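Local atomic coordinates of Thiol:disulfide interchange protein dsbA-like (Escherichia coli, PDB entry 3C7M), a protein that introduces disulfide bonds into other proteins in the periplasm, working with DsbI to form an essential disulfide in the arylsulfate sulfotransferase AssT. Residues A[8-13]-A[165-170]; A[21-26]-A[99-104]; A[72-77]-A[128-133]. All coordinates share one frame; numbering follows the deposited sequence.

From the N terminus, the chain runs through edge strand 7-9 and strands 20-25 and 52-57, then a mainly helical region, before returning to the sheet at 165-168. Contact 1 (8-13 with 165-170) closes the widest loop, and the other two contacts lie within it. Contact 2 (21-26 with 99-104) and contact 3 (72-77 with 128-133) interlock, since their segments alternate along the chain. Contacts 1 and 2 meet in the sheet, where strands 165-168 and 20-25 are antiparallel neighbours. Contacts 2 and 3 meet through Phe72, which packs on Phe25 and Tyr100. Contact 2 joins the thioredoxin sheet to the helices, whereas contact 3 lies among the helices, its centre about 28 Å from that of contact 1.

Contact 1 (A[8-13]-A[165-170]); sequences MVLEKP and AYVVNG
The flat group at the middle of this contact is the carbonyl of Gly170, with an apolar group on each of its faces. Leu10 lies over one face, its CD1 3.6 Å from Gly170 O. Pro13 lies on the opposite side, with CB of its ring 3.3 Å from Gly170 O, while Pro13 CA comes up beyond the oxygen at 3.2 Å. The oxygen is thus flanked by a leucine methyl and the proline ring. A second touch is purely apolar: Leu10 CD1 reaches Val167 CG1 at 4.0 Å, the two side chains meeting at about a right angle. CG1 of Val167 stands anti to its own backbone N (chi1 179°), which sets that methyl facing the leucine. Gly170 belongs to the turn of the hairpin of strands 165-168 and 172-174 in the thioredoxin sheet; Asn169 and Gly170 both have positive phi, their angles resembling the central pair of a type I' turn. The N-terminal strand 7-9 pairs along the far side of strand 172-174, with backbone bonds from Met8 to Leu173 and from Leu10 to Lys171. Beyond this strand the chain bends past the turn, and Ile160 of helix 154-161 packs on Leu10.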
ATOM      1  N   MET A   8      -1.000   8.932 -16.565  1.00 13.94           N
ATOM      2  CA  MET A   8      -0.338   8.351 -17.731  1.00 13.76           C
ATOM      3  C   MET A   8      -0.744   6.884 -17.860  1.00 13.86           C
ATOM      4  O   MET A   8      -1.309   6.297 -16.926  1.00 13.15           O
ATOM      5  CB  MET A   8       1.184   8.534 -17.661  1.00 14.06           C
ATOM      6  CG  MET A   8       1.873   7.924 -16.441  1.00 14.48           C
ATOM      7  SD  MET A   8       2.224   6.157 -16.574  1.00 15.87           S
ATOM      8  CE  MET A   8       3.468   6.115 -17.869  1.00 15.86           C
ATOM      9  N   VAL A   9      -0.483   6.304 -19.025  1.00 13.68           N
ATOM     10  CA  VAL A   9      -0.799   4.907 -19.279  1.00 13.89           C
ATOM     11  C   VAL A   9       0.482   4.088 -19.168  1.00 13.95           C
ATOM     12  O   VAL A   9       1.460   4.348 -19.874  1.00 14.14           O
ATOM     13  CB  VAL A   9      -1.438   4.695 -20.677  1.00 14.11           C
ATOM     14  CG1 VAL A   9      -1.815   3.236 -20.875  1.00 15.09           C
ATOM     15  CG2 VAL A   9      -2.671   5.590 -20.846  1.00 14.25           C
ATOM     16  N   LEU A  10       0.470   3.107 -18.268  1.00 13.62           N
ATOM     17  CA  LEU A  10       1.608   2.212 -18.084  1.00 13.47           C
ATOM     18  C   LEU A  10       1.839   1.396 -19.346  1.00 13.31           C
ATOM     19  O   LEU A  10       0.909   0.786 -19.880  1.00 13.03           O
ATOM     20  CB  LEU A  10       1.375   1.258 -16.904  1.00 13.37           C
ATOM     21  CG  LEU A  10       1.285   1.855 -15.493  1.00 13.32           C
ATOM     22  CD1 LEU A  10       0.869   0.791 -14.492  1.00 14.79           C
ATOM     23  CD2 LEU A  10       2.597   2.487 -15.079  1.00 13.91           C
ATOM     24  N   GLU A  11       3.078   1.377 -19.831  0.50 13.47           N
ATOM     25  CA  GLU A  11       3.391   0.567 -21.008  0.50 13.40           C
ATOM     26  C   GLU A  11       3.359  -0.916 -20.648  0.50 13.55           C
ATOM     27  O   GLU A  11       2.964  -1.754 -21.463  0.50 13.50           O
ATOM     28  CB  GLU A  11       4.733   0.969 -21.632  0.50 13.44           C
ATOM     29  CG  GLU A  11       5.010   0.335 -23.008  0.50 13.20           C
ATOM     30  CD  GLU A  11       3.996   0.725 -24.077  0.50 13.53           C
ATOM     31  OE1 GLU A  11       3.416   1.829 -23.996  0.50 13.13           O
ATOM     32  OE2 GLU A  11       3.779  -0.080 -25.007  0.50 14.64           O
ATOM     33  N   LYS A  12       3.763  -1.234 -19.419  1.00 13.67           N
ATOM     34  CA  LYS A  12       3.617  -2.591 -18.906  1.00 14.30           C
ATOM     35  C   LYS A  12       2.639  -2.551 -17.728  1.00 13.90           C
ATOM     36  O   LYS A  12       3.020  -2.204 -16.608  1.00 13.91           O
ATOM     37  CB  LYS A  12       4.968  -3.181 -18.488  1.00 14.39           C
ATOM     38  CG  LYS A  12       4.894  -4.647 -18.058  1.00 15.39           C
ATOM     39  CD  LYS A  12       6.191  -5.137 -17.435  1.00 16.11           C
ATOM     40  CE  LYS A  12       6.011  -6.523 -16.827  1.00 19.82           C
ATOM     41  NZ  LYS A  12       7.238  -7.009 -16.126  1.00 21.51           N
ATOM     42  N   PRO A  13       1.365  -2.860 -17.992  1.00 13.74           N
ATOM     43  CA  PRO A  13       0.368  -2.855 -16.926  1.00 13.63           C
ATOM     44  C   PRO A  13       0.661  -3.864 -15.822  1.00 13.12           C
ATOM     45  O   PRO A  13       1.430  -4.808 -16.014  1.00 13.32           O
ATOM     46  CB  PRO A  13      -0.920  -3.250 -17.656  1.00 13.62           C
ATOM     47  CG  PRO A  13      -0.689  -2.842 -19.076  1.00 14.80           C
ATOM     48  CD  PRO A  13       0.757  -3.168 -19.301  1.00 13.77           C
ATOM     49  N   ALA A 165       2.053   5.593  -5.728  1.00  9.78           N
ATOM     50  CA  ALA A 165       1.624   5.425  -7.110  1.00  9.68           C
ATOM     51  C   ALA A 165       0.232   4.790  -7.096  1.00  9.53           C
ATOM     52  O   ALA A 165       0.072   3.594  -6.805  1.00  9.56           O
ATOM     53  CB  ALA A 165       2.629   4.573  -7.877  1.00 10.13           C
ATOM     54  N   TYR A 166      -0.777   5.610  -7.387  1.00  9.15           N
ATOM     55  CA  TYR A 166      -2.157   5.135  -7.465  1.00  9.33           C
ATOM     56  C   TYR A 166      -2.471   4.730  -8.893  1.00  9.51           C
ATOM     57  O   TYR A 166      -2.372   5.549  -9.812  1.00  9.83           O
ATOM     58  CB  TYR A 166      -3.138   6.209  -7.013  1.00  9.93           C
ATOM     59  CG  TYR A 166      -2.988   6.638  -5.573  1.00  9.89           C
ATOM     60  CD1 TYR A 166      -2.138   7.687  -5.228  1.00 10.45           C
ATOM     61  CD2 TYR A 166      -3.732   6.027  -4.556  1.00 10.41           C
ATOM     62  CE1 TYR A 166      -2.015   8.114  -3.902  1.00 11.17           C
ATOM     63  CE2 TYR A 166      -3.618   6.455  -3.225  1.00 10.91           C
ATOM     64  CZ  TYR A 166      -2.758   7.499  -2.912  1.00 10.98           C
ATOM     65  OH  TYR A 166      -2.608   7.937  -1.610  1.00 12.77           O
ATOM     66  N   VAL A 167      -2.837   3.465  -9.058  1.00  8.81           N
ATOM     67  CA  VAL A 167      -3.064   2.863 -10.368  1.00  9.25           C
ATOM     68  C   VAL A 167      -4.493   2.325 -10.469  1.00  9.56           C
ATOM     69  O   VAL A 167      -4.958   1.597  -9.592  1.00  9.30           O
ATOM     70  CB  VAL A 167      -2.055   1.714 -10.628  1.00  9.07           C
ATOM     71  CG1 VAL A 167      -2.304   1.076 -11.996  1.00 10.12           C
ATOM     72  CG2 VAL A 167      -0.607   2.222 -10.537  1.00  9.69           C
ATOM     73  N   VAL A 168      -5.184   2.688 -11.544  1.00  9.65           N
ATOM     74  CA  VAL A 168      -6.542   2.217 -11.775  1.00 10.43           C
ATOM     75  C   VAL A 168      -6.532   1.093 -12.796  1.00 10.73           C
ATOM     76  O   VAL A 168      -5.999   1.256 -13.904  1.00 10.57           O
ATOM     77  CB  VAL A 168      -7.460   3.365 -12.274  1.00 10.28           C
ATOM     78  CG1 VAL A 168      -8.887   2.874 -12.470  1.00 10.82           C
ATOM     79  CG2 VAL A 168      -7.437   4.527 -11.292  1.00 10.84           C
ATOM     80  N   ASN A 169      -7.108  -0.041 -12.398  1.00 11.19           N
ATOM     81  CA  ASN A 169      -7.259  -1.231 -13.249  1.00 11.94           C
ATOM     82  C   ASN A 169      -5.958  -1.753 -13.845  1.00 12.40           C
ATOM     83  O   ASN A 169      -5.939  -2.322 -14.945  1.00 13.33           O
ATOM     84  CB  ASN A 169      -8.329  -0.992 -14.320  1.00 12.02           C
ATOM     85  CG  ASN A 169      -9.703  -0.856 -13.717  1.00 13.27           C
ATOM     86  OD1 ASN A 169      -9.926  -1.243 -12.569  1.00 12.70           O
ATOM     87  ND2 ASN A 169     -10.636  -0.305 -14.484  1.00 13.75           N
ATOM     88  N   GLY A 170      -4.876  -1.557 -13.098  1.00 12.29           N
ATOM     89  CA  GLY A 170      -3.540  -1.986 -13.507  1.00 12.68           C
ATOM     90  C   GLY A 170      -2.917  -1.207 -14.651  1.00 13.21           C
ATOM     91  O   GLY A 170      -1.797  -1.494 -15.040  1.00 13.39           O
TER

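Contact 2 (A[21-26]-A[99-104]); sequences LIKVFS and AYYAAY
Tyr101 reaches from helix 92-106 so that its hydroxyl end comes obliquely against the Phe25 ring, Tyr101 OH lying 3.3 Å from Phe25 CD2 and 3.9 Å from Phe25 CE2. The carbon contact is looser, 4.3 Å from Phe25 CD2 to Tyr101 CZ. Phe25 has CG between its backbone N and carbonyl carbon (chi1 78°), a crowded position that turns the ring toward the helix. Nearby, the carbonyl oxygen of Ser26 sits at the edge of the tyrosine ring, close to its plane and 3.7 Å from Tyr101 CE1. This is where strand 20-25, flanked in the thioredoxin sheet by 165-168 and 52-57, meets the inserted helices characteristic of DsbA-like proteins, beside the redox-active pair Cys29 and Cys32, which is reduced here. Tyr33, next to Cys32 on helix 30-38, stacks its ring on that of Tyr101. Lys23 approaches from the opposite direction, its NZ stopping 4.0 Å from Tyr101 OH. The ammonium and the hydroxyl do not bond to each other but share an acceptor: OD2 of Asp36 forms a salt bridge with Lys23 and a hydrogen bond with Tyr101. The salt bridge would offset the buried lysine charge, and the bond to Asp36 probably steadies the phenol hydroxyl beside Phe25.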
ATOM      1  N   LEU A  21      -8.073  -0.353  -7.396  1.00  9.79           N
ATOM      2  CA  LEU A  21      -7.283   0.834  -7.184  1.00  9.68           C
ATOM      3  C   LEU A  21      -6.074   0.357  -6.410  1.00  8.77           C
ATOM      4  O   LEU A  21      -6.162   0.077  -5.216  1.00  8.83           O
ATOM      5  CB  LEU A  21      -8.060   1.883  -6.388  1.00  9.58           C
ATOM      6  CG  LEU A  21      -7.267   3.126  -5.989  1.00  9.36           C
ATOM      7  CD1 LEU A  21      -6.857   3.924  -7.230  1.00 10.02           C
ATOM      8  CD2 LEU A  21      -8.078   3.992  -5.031  1.00 10.96           C
ATOM      9  N   ILE A  22      -4.956   0.224  -7.115  1.00  8.68           N
ATOM     10  CA  ILE A  22      -3.715  -0.214  -6.493  1.00  8.93           C
ATOM     11  C   ILE A  22      -2.978   1.021  -6.008  1.00  8.92           C
ATOM     12  O   ILE A  22      -2.916   2.034  -6.708  1.00  9.59           O
ATOM     13  CB  ILE A  22      -2.851  -1.040  -7.483  1.00  8.50           C
ATOM     14  CG1 ILE A  22      -3.472  -2.429  -7.674  1.00  8.34           C
ATOM     15  CG2 ILE A  22      -1.391  -1.137  -7.005  1.00  9.48           C
ATOM     16  CD1 ILE A  22      -2.843  -3.268  -8.782  1.00  8.65           C
ATOM     17  N   LYS A  23      -2.462   0.957  -4.782  1.00  8.78           N
ATOM     18  CA  LYS A  23      -1.598   2.017  -4.291  1.00  8.99           C
ATOM     19  C   LYS A  23      -0.235   1.433  -3.974  1.00  8.69           C
ATOM     20  O   LYS A  23      -0.081   0.693  -2.994  1.00  8.92           O
ATOM     21  CB  LYS A  23      -2.176   2.711  -3.057  1.00  9.52           C
ATOM     22  CG  LYS A  23      -1.298   3.868  -2.582  1.00 11.70           C
ATOM     23  CD  LYS A  23      -1.582   4.266  -1.153  1.00 15.37           C
ATOM     24  CE  LYS A  23      -1.228   3.113  -0.224  1.00 16.91           C
ATOM     25  NZ  LYS A  23      -0.782   3.605   1.099  1.00 19.03           N
ATOM     26  N   VAL A  24       0.743   1.745  -4.817  1.00  8.73           N
ATOM     27  CA  VAL A  24       2.120   1.353  -4.538  1.00  8.70           C
ATOM     28  C   VAL A  24       2.671   2.320  -3.499  1.00  8.84           C
ATOM     29  O   VAL A  24       2.595   3.538  -3.666  1.00  8.88           O
ATOM     30  CB  VAL A  24       3.002   1.338  -5.804  1.00  8.55           C
ATOM     31  CG1 VAL A  24       4.399   0.814  -5.459  1.00  9.97           C
ATOM     32  CG2 VAL A  24       2.353   0.467  -6.884  1.00  9.12           C
ATOM     33  N   PHE A  25       3.199   1.786  -2.403  1.00  8.52           N
ATOM     34  CA  PHE A  25       3.694   2.649  -1.332  1.00  8.85           C
ATOM     35  C   PHE A  25       4.877   2.016  -0.627  1.00  8.96           C
ATOM     36  O   PHE A  25       5.184   0.844  -0.842  1.00  8.65           O
ATOM     37  CB  PHE A  25       2.575   2.973  -0.327  1.00  9.31           C
ATOM     38  CG  PHE A  25       2.290   1.859   0.645  1.00  9.31           C
ATOM     39  CD1 PHE A  25       1.719   0.652   0.213  1.00  9.58           C
ATOM     40  CD2 PHE A  25       2.620   2.000   1.989  1.00 10.22           C
ATOM     41  CE1 PHE A  25       1.475  -0.388   1.114  1.00 10.97           C
ATOM     42  CE2 PHE A  25       2.375   0.961   2.887  1.00  9.85           C
ATOM     43  CZ  PHE A  25       1.801  -0.225   2.444  1.00 10.11           C
ATOM     44  N   SER A  26       5.542   2.820   0.198  1.00  9.15           N
ATOM     45  CA  SER A  26       6.605   2.331   1.083  1.00  9.29           C
ATOM     46  C   SER A  26       6.436   2.945   2.453  1.00  9.43           C
ATOM     47  O   SER A  26       6.127   4.133   2.567  1.00  9.68           O
ATOM     48  CB  SER A  26       7.979   2.727   0.541  1.00  9.72           C
ATOM     49  OG  SER A  26       8.985   2.557   1.533  1.00  9.94           O
ATOM     50  N   ALA A  99       1.630   2.425  12.537  1.00 10.17           N
ATOM     51  CA  ALA A  99       2.691   2.262  13.528  1.00  9.75           C
ATOM     52  C   ALA A  99       4.059   2.463  12.877  1.00  9.44           C
ATOM     53  O   ALA A  99       4.932   3.123  13.453  1.00 10.08           O
ATOM     54  CB  ALA A  99       2.608   0.902  14.192  1.00 10.33           C
ATOM     55  N   TYR A 100       4.247   1.898  11.683  1.00  9.21           N
ATOM     56  CA  TYR A 100       5.510   2.083  10.969  1.00  8.64           C
ATOM     57  C   TYR A 100       5.706   3.515  10.511  1.00  8.94           C
ATOM     58  O   TYR A 100       6.801   4.048  10.621  1.00  9.07           O
ATOM     59  CB  TYR A 100       5.642   1.124   9.779  1.00  8.61           C
ATOM     60  CG  TYR A 100       5.946  -0.292  10.204  1.00  8.10           C
ATOM     61  CD1 TYR A 100       7.020  -0.574  11.047  1.00  7.92           C
ATOM     62  CD2 TYR A 100       5.165  -1.350   9.756  1.00  8.23           C
ATOM     63  CE1 TYR A 100       7.302  -1.886  11.442  1.00  8.16           C
ATOM     64  CE2 TYR A 100       5.434  -2.654  10.139  1.00  8.23           C
ATOM     65  CZ  TYR A 100       6.509  -2.919  10.982  1.00  8.07           C
ATOM     66  OH  TYR A 100       6.765  -4.223  11.359  1.00  8.37           O
ATOM     67  N   TYR A 101       4.654   4.137   9.988  1.00  8.87           N
ATOM     68  CA  TYR A 101       4.773   5.525   9.580  1.00  9.04           C
ATOM     69  C   TYR A 101       5.154   6.403  10.778  1.00  9.60           C
ATOM     70  O   TYR A 101       6.057   7.234  10.671  1.00  9.72           O
ATOM     71  CB  TYR A 101       3.455   6.027   9.001  1.00  9.30           C
ATOM     72  CG  TYR A 101       3.127   5.665   7.565  1.00  9.29           C
ATOM     73  CD1 TYR A 101       4.117   5.572   6.574  1.00  9.85           C
ATOM     74  CD2 TYR A 101       1.800   5.487   7.190  1.00  9.68           C
ATOM     75  CE1 TYR A 101       3.775   5.276   5.243  1.00  9.76           C
ATOM     76  CE2 TYR A 101       1.452   5.196   5.886  1.00  8.81           C
ATOM     77  CZ  TYR A 101       2.438   5.095   4.916  1.00  8.83           C
ATOM     78  OH  TYR A 101       2.079   4.815   3.612  1.00 11.54           O
ATOM     79  N   ALA A 102       4.476   6.210  11.911  1.00  9.21           N
ATOM     80  CA  ALA A 102       4.766   7.009  13.110  1.00  9.60           C
ATOM     81  C   ALA A 102       6.188   6.764  13.603  1.00 10.24           C
ATOM     82  O   ALA A 102       6.917   7.710  13.912  1.00 10.45           O
ATOM     83  CB  ALA A 102       3.754   6.740  14.213  1.00 10.12           C
ATOM     84  N   ALA A 103       6.590   5.497  13.666  1.00  9.73           N
ATOM     85  CA  ALA A 103       7.931   5.161  14.145  1.00  9.90           C
ATOM     86  C   ALA A 103       9.006   5.769  13.249  1.00 10.06           C
ATOM     87  O   ALA A 103       9.903   6.451  13.731  1.00  9.72           O
ATOM     88  CB  ALA A 103       8.105   3.640  14.260  1.00  9.95           C
ATOM     89  N   TYR A 104       8.907   5.527  11.946  1.00  9.33           N
ATOM     90  CA  TYR A 104       9.923   5.970  11.004  1.00  9.65           C
ATOM     91  C   TYR A 104       9.961   7.494  10.834  1.00 10.28           C
ATOM     92  O   TYR A 104      11.029   8.091  10.908  1.00 10.81           O
ATOM     93  CB  TYR A 104       9.733   5.271   9.647  1.00  9.54           C
ATOM     94  CG  TYR A 104      10.804   5.605   8.638  1.00  9.95           C
ATOM     95  CD1 TYR A 104      10.710   6.758   7.866  1.00  9.55           C
ATOM     96  CD2 TYR A 104      11.906   4.780   8.459  1.00 10.15           C
ATOM     97  CE1 TYR A 104      11.688   7.088   6.935  1.00 10.78           C
ATOM     98  CE2 TYR A 104      12.899   5.096   7.531  1.00 11.17           C
ATOM     99  CZ  TYR A 104      12.781   6.254   6.774  1.00 10.03           C
ATOM    100  OH  TYR A 104      13.750   6.587   5.847  1.00 12.50           O
TER

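Contact 3 (A[72-77]-A[128-133]); sequences FAVLIN and AGMSQA
A Schellman motif ends helix 117-128, and the chain around this helix end packs against helix 65-81. Ala128, the last residue of helix 117-128, and Met130, just past Gly129, supply the contacts from one side; Val74 and Leu75 supply them from helix 65-81. Leu75 divides its two methyls between them: CD1 rests on Ala128 CB at 3.7 Å, and CD2 meets Met130 CE, also at 3.7 Å. Leucine and methionine run past each other in opposite directions, and Met130 SD also lies 3.8 Å from Leu75 CD2. Met130 is extended through its first two torsions, with CG anti to the backbone N (chi1 177°), and then bends at chi3 (-85°). This bend swings the methyl along the helix surface, where Val74 CG1 touches both Met130 SD at 3.8 Å and Met130 CE at 3.9 Å. In the Schellman motif Gly129, with positive phi, is the C-prime residue, Met130 N meeting Leu125 O and Gly129 N meeting Asp126 O. Two residues on, Ser131 is the N-cap of helix 132-139, its OG bonded to Asp134 N. Phe135 of that helix packs on both Val74 and Met130. Farther along helix 65-81, Asn77 ND2 bonds back to Ala73 O at 2.8 Å.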
ATOM      1  N   PHE A  72       2.926  -6.616   6.072  1.00  7.83           N
ATOM      2  CA  PHE A  72       1.727  -6.126   5.393  1.00  7.35           C
ATOM      3  C   PHE A  72       0.999  -7.220   4.617  1.00  7.89           C
ATOM      4  O   PHE A  72      -0.228  -7.260   4.643  1.00  8.58           O
ATOM      5  CB  PHE A  72       2.043  -4.954   4.461  1.00  7.60           C
ATOM      6  CG  PHE A  72       2.574  -3.722   5.158  1.00  6.97           C
ATOM      7  CD1 PHE A  72       2.158  -3.369   6.449  1.00  7.35           C
ATOM      8  CD2 PHE A  72       3.460  -2.885   4.489  1.00  7.63           C
ATOM      9  CE1 PHE A  72       2.658  -2.221   7.069  1.00  7.57           C
ATOM     10  CE2 PHE A  72       3.958  -1.730   5.099  1.00  8.46           C
ATOM     11  CZ  PHE A  72       3.551  -1.391   6.381  1.00  7.18           C
ATOM     12  N   ALA A  73       1.746  -8.100   3.942  1.00  7.92           N
ATOM     13  CA  ALA A  73       1.130  -9.200   3.191  1.00  8.01           C
ATOM     14  C   ALA A  73       0.371 -10.128   4.132  1.00  8.69           C
ATOM     15  O   ALA A  73      -0.750 -10.558   3.835  1.00  9.05           O
ATOM     16  CB  ALA A  73       2.175  -9.983   2.393  1.00  8.76           C
ATOM     17  N   VAL A  74       0.975 -10.425   5.276  1.00  8.45           N
ATOM     18  CA  VAL A  74       0.302 -11.276   6.264  1.00  8.42           C
ATOM     19  C   VAL A  74      -0.982 -10.604   6.750  1.00  8.86           C
ATOM     20  O   VAL A  74      -2.055 -11.215   6.752  1.00  9.67           O
ATOM     21  CB  VAL A  74       1.235 -11.629   7.440  1.00  8.37           C
ATOM     22  CG1 VAL A  74       0.434 -12.130   8.644  1.00  7.91           C
ATOM     23  CG2 VAL A  74       2.260 -12.674   6.996  1.00  8.06           C
ATOM     24  N   LEU A  75      -0.887  -9.331   7.119  1.00  9.02           N
ATOM     25  CA  LEU A  75      -2.025  -8.670   7.754  1.00  9.36           C
ATOM     26  C   LEU A  75      -3.154  -8.354   6.784  1.00  9.73           C
ATOM     27  O   LEU A  75      -4.319  -8.458   7.155  1.00  9.83           O
ATOM     28  CB  LEU A  75      -1.581  -7.429   8.534  1.00  9.46           C
ATOM     29  CG  LEU A  75      -0.584  -7.723   9.666  1.00  9.60           C
ATOM     30  CD1 LEU A  75      -0.076  -6.439  10.282  1.00 10.91           C
ATOM     31  CD2 LEU A  75      -1.169  -8.657  10.744  1.00  9.86           C
ATOM     32  N   ILE A  76      -2.811  -7.998   5.548  1.00  9.90           N
ATOM     33  CA  ILE A  76      -3.832  -7.780   4.510  1.00 10.63           C
ATOM     34  C   ILE A  76      -4.608  -9.060   4.244  1.00 11.34           C
ATOM     35  O   ILE A  76      -5.832  -9.043   4.170  1.00 11.76           O
ATOM     36  CB  ILE A  76      -3.234  -7.213   3.195  1.00 10.64           C
ATOM     37  CG1 ILE A  76      -2.892  -5.744   3.394  1.00 11.28           C
ATOM     38  CG2 ILE A  76      -4.237  -7.337   2.037  1.00 11.73           C
ATOM     39  CD1 ILE A  76      -2.006  -5.165   2.304  1.00 10.46           C
ATOM     40  N   ASN A  77      -3.894 -10.168   4.110  1.00 12.08           N
ATOM     41  CA  ASN A  77      -4.558 -11.455   3.901  1.00 13.00           C
ATOM     42  C   ASN A  77      -5.456 -11.864   5.065  1.00 13.51           C
ATOM     43  O   ASN A  77      -6.560 -12.366   4.850  1.00 13.70           O
ATOM     44  CB  ASN A  77      -3.544 -12.529   3.528  1.00 13.31           C
ATOM     45  CG  ASN A  77      -3.202 -12.495   2.043  1.00 14.74           C
ATOM     46  OD1 ASN A  77      -3.980 -12.970   1.205  1.00 17.32           O
ATOM     47  ND2 ASN A  77      -2.054 -11.908   1.705  1.00 14.67           N
ATOM     48  N   ALA A 128      -0.485  -4.318  15.639  1.00 11.54           N
ATOM     49  CA  ALA A 128      -1.570  -5.078  15.036  1.00 11.94           C
ATOM     50  C   ALA A 128      -2.214  -6.075  16.007  1.00 11.98           C
ATOM     51  O   ALA A 128      -3.301  -6.594  15.736  1.00 13.05           O
ATOM     52  CB  ALA A 128      -1.078  -5.786  13.795  1.00 11.79           C
ATOM     53  N   GLY A 129      -1.547  -6.339  17.130  1.00 12.01           N
ATOM     54  CA  GLY A 129      -2.019  -7.345  18.087  1.00 12.23           C
ATOM     55  C   GLY A 129      -1.788  -8.777  17.631  1.00 12.43           C
ATOM     56  O   GLY A 129      -2.529  -9.691  18.025  1.00 13.55           O
ATOM     57  N   MET A 130      -0.759  -8.985  16.809  1.00 11.96           N
ATOM     58  CA  MET A 130      -0.415 -10.315  16.323  1.00 12.02           C
ATOM     59  C   MET A 130       0.868 -10.793  16.980  1.00 11.59           C
ATOM     60  O   MET A 130       1.824 -10.019  17.131  1.00 11.40           O
ATOM     61  CB  MET A 130      -0.274 -10.333  14.789  1.00 11.80           C
ATOM     62  CG  MET A 130       0.148 -11.697  14.229  1.00 12.88           C
ATOM     63  SD  MET A 130       0.222 -11.771  12.428  1.00 13.81           S
ATOM     64  CE  MET A 130      -1.473 -12.147  12.016  1.00 16.14           C
ATOM     65  N   SER A 131       0.884 -12.063  17.375  1.00 11.37           N
ATOM     66  CA  SER A 131       2.083 -12.665  17.950  1.00 11.34           C
ATOM     67  C   SER A 131       3.120 -12.974  16.878  1.00 11.20           C
ATOM     68  O   SER A 131       2.791 -13.215  15.708  1.00 10.84           O
ATOM     69  CB  SER A 131       1.745 -13.944  18.738  1.00 11.19           C
ATOM     70  OG  SER A 131       1.346 -14.999  17.878  1.00 12.79           O
ATOM     71  N   GLN A 132       4.383 -12.968  17.291  1.00 11.25           N
ATOM     72  CA  GLN A 132       5.483 -13.375  16.423  1.00 11.73           C
ATOM     73  C   GLN A 132       5.252 -14.770  15.849  1.00 11.84           C
ATOM     74  O   GLN A 132       5.425 -14.986  14.653  1.00 11.39           O
ATOM     75  CB  GLN A 132       6.808 -13.329  17.183  1.00 12.16           C
ATOM     76  CG  GLN A 132       8.034 -13.589  16.309  1.00 13.57           C
ATOM     77  CD  GLN A 132       8.286 -12.495  15.283  0.50 14.88           C
ATOM     78  OE1 GLN A 132       7.991 -11.323  15.519  0.50 16.62           O
ATOM     79  NE2 GLN A 132       8.845 -12.875  14.140  0.50 16.42           N
ATOM     80  N   ALA A 133       4.848 -15.707  16.708  1.00 12.28           N
ATOM     81  CA  ALA A 133       4.588 -17.076  16.269  1.00 12.22           C
ATOM     82  C   ALA A 133       3.512 -17.126  15.180  1.00 12.23           C
ATOM     83  O   ALA A 133       3.681 -17.814  14.171  1.00 12.62           O
ATOM     84  CB  ALA A 133       4.200 -17.960  17.459  1.00 12.68           C
TER